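Local atomic coordinates of ribonucleoside-diphosphate reductase subunit beta (Bacillus halodurans C-125, PDB entry 2RCC), a protein that probably supplies precursors for DNA synthesis, as the iron-binding small subunit of an enzyme that reduces ribonucleoside diphosphates to deoxyribonucleotides. Residues D182-G187 with K251-K256. Residues are numbered along the deposited sequence; the frame is centred on the assembly and turned at random. Where two conformers were deposited one is given.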
loop_
_atom_site.group_PDB
_atom_site.type_symbol
_atom_site.label_atom_id
_atom_site.label_comp_id
_atom_site.label_asym_id
_atom_site.label_seq_id
_atom_site.Cartn_x
_atom_site.Cartn_y
_atom_site.Cartn_z
ATOM N N ASP A 182 -3.626 7.421 15.874
ATOM C CA ASP A 182 -2.599 6.786 14.982
ATOM C C ASP A 182 -1.143 6.990 15.489
ATOM O O ASP A 182 -0.304 6.078 15.415
ATOM C CB ASP A 182 -2.654 7.306 13.538
ATOM C CG ASP A 182 -3.933 6.953 12.768
ATOM O OD1 ASP A 182 -4.660 6.007 13.129
ATOM O OD2 ASP A 182 -4.207 7.657 11.743
ATOM N N VAL A 183 -0.834 8.204 15.925
ATOM C CA VAL A 183 0.468 8.542 16.517
ATOM C C VAL A 183 0.703 7.669 17.769
ATOM O O VAL A 183 1.770 7.120 17.938
ATOM C CB VAL A 183 0.581 10.074 16.830
ATOM C CG1 VAL A 183 1.742 10.384 17.790
ATOM C CG2 VAL A 183 0.704 10.891 15.525
ATOM N N ILE A 184 -0.300 7.565 18.642
ATOM C CA ILE A 184 -0.221 6.702 19.827
ATOM C C ILE A 184 -0.009 5.240 19.488
ATOM O O ILE A 184 0.887 4.617 20.064
ATOM C CB ILE A 184 -1.494 6.836 20.730
ATOM C CG1 ILE A 184 -1.488 8.203 21.430
ATOM C CG2 ILE A 184 -1.545 5.711 21.730
ATOM C CD1 ILE A 184 -2.858 8.714 21.842
ATOM N N LEU A 185 -0.769 4.694 18.521
ATOM C CA LEU A 185 -0.665 3.289 18.180
ATOM C C LEU A 185 0.685 2.901 17.592
ATOM O O LEU A 185 1.140 1.800 17.835
ATOM C CB LEU A 185 -1.747 2.820 17.179
ATOM C CG LEU A 185 -3.206 2.704 17.618
ATOM C CD1 LEU A 185 -3.993 1.980 16.525
ATOM C CD2 LEU A 185 -3.354 1.973 18.898
ATOM N N GLU A 186 1.293 3.802 16.831
ATOM C CA GLU A 186 2.634 3.592 16.198
ATOM C C GLU A 186 3.786 4.169 16.992
ATOM O O GLU A 186 4.927 3.781 16.800
ATOM C CB GLU A 186 2.669 4.344 14.885
ATOM C CG GLU A 186 1.590 3.956 13.911
ATOM C CD GLU A 186 2.012 3.066 12.754
ATOM O OE1 GLU A 186 3.100 2.461 12.768
ATOM O OE2 GLU A 186 1.209 3.015 11.782
ATOM N N GLY A 187 3.502 5.153 17.844
ATOM C CA GLY A 187 4.550 5.867 18.558
ATOM C C GLY A 187 4.658 5.662 20.045
ATOM O O GLY A 187 5.551 6.226 20.657
ATOM N N LYS A 251 -3.051 16.294 25.229
ATOM C CA LYS A 251 -2.404 16.041 26.519
ATOM C C LYS A 251 -3.135 14.892 27.242
ATOM O O LYS A 251 -2.518 13.927 27.638
ATOM C CB LYS A 251 -2.345 17.336 27.359
ATOM C CG LYS A 251 -1.234 17.345 28.395
ATOM C CD LYS A 251 -1.071 18.689 29.123
ATOM C CE LYS A 251 -2.224 18.986 30.081
ATOM N NZ LYS A 251 -1.894 20.085 31.055
ATOM N N THR A 252 -4.448 14.995 27.359
ATOM C CA THR A 252 -5.275 13.978 27.991
ATOM C C THR A 252 -5.171 12.592 27.345
ATOM O O THR A 252 -5.016 11.570 28.048
ATOM C CB THR A 252 -6.743 14.448 27.969
ATOM O OG1 THR A 252 -6.855 15.589 28.812
ATOM C CG2 THR A 252 -7.676 13.365 28.498
ATOM N N THR A 253 -5.230 12.562 26.015
ATOM C CA THR A 253 -5.162 11.313 25.261
ATOM C C THR A 253 -3.786 10.650 25.405
ATOM O O THR A 253 -3.720 9.441 25.631
ATOM C CB THR A 253 -5.579 11.538 23.793
ATOM O OG1 THR A 253 -6.861 12.176 23.798
ATOM C CG2 THR A 253 -5.657 10.210 23.033
ATOM N N LEU A 254 -2.707 11.435 25.290
ATOM C CA LEU A 254 -1.353 10.916 25.542
ATOM C C LEU A 254 -1.165 10.400 26.968
ATOM O O LEU A 254 -0.556 9.357 27.161
ATOM C CB LEU A 254 -0.287 11.973 25.247
ATOM C CG LEU A 254 -0.058 12.293 23.764
ATOM C CD1 LEU A 254 0.817 13.526 23.646
ATOM C CD2 LEU A 254 0.523 11.114 23.009
HETATM N N MSE A 255 -1.710 11.104 27.961
HETATM C CA MSE A 255 -1.606 10.642 29.358
HETATM C C MSE A 255 -2.375 9.357 29.608
HETATM O O MSE A 255 -1.883 8.477 30.308
HETATM C CB MSE A 255 -2.092 11.709 30.341
HETATM C CG MSE A 255 -1.232 12.957 30.379
HETATM SE SE MSE A 255 -1.952 14.409 31.463
HETATM C CE MSE A 255 -3.859 14.103 31.498
ATOM N N LYS A 256 -3.577 9.241 29.046
ATOM C CA LYS A 256 -4.381 8.009 29.179
ATOM C C LYS A 256 -3.683 6.844 28.511
ATOM O O LYS A 256 -3.648 5.728 29.056
ATOM C CB LYS A 256 -5.777 8.208 28.574
ATOM C CG LYS A 256 -6.737 7.045 28.791
#
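In the all-helical, ferritin-like fold of the ribonucleotide reductase small chain, I184 of helix 172-187 packs against T253 and L254 of helix 244-268, joining a helix that carries a probable iron ligand, E186, to one that holds none of the predicted ligands. The helices come close here, with the CA atoms of I184 and L254 7.2 Å apart, and on the side of helix 172-187 the isoleucine makes nearly all of the contact. Its CG1 lies anti to its own carbonyl carbon (chi1 -71°), and the extended second torsion (chi2 155°) carries CD1 onward to helix 244-268. There CD1 meets the methyl of T253, I184 CD1 to T253 CG2 being 3.4 Å, tighter than usual for two carbons, and the two side chains cross at about a right angle. The same I184 CD1 stands 4.0 Å from the backbone T253 O. One bond further back, I184 CG1 touches L254 CD2 at 3.9 Å, an ordinary apolar contact. The threonine presents its methyl because CG2 is anti to the backbone N, while OG1 (chi1 -53°) turns back to hydrogen-bond F249 O one helical turn earlier; its polar end is thus satisfied within its own helix. All three touching residues are buried, and the 133 Å² buried between the segments, both sides summed, marks a small junction, made mainly by carbon-carbon contacts. Two residues along, E186 is directed elsewhere: its OE1 hydrogen-bonds H223 ND1 and its OE2 lies near E119 OE2, consistent with the predicted di-iron site. Among the surrounding helices, 207-237 receives V183 and D182, 150-168 packs on L185, and R292 of helix 278-295 is touched by both V183 and L254, so that this helix borders both partners of the contact.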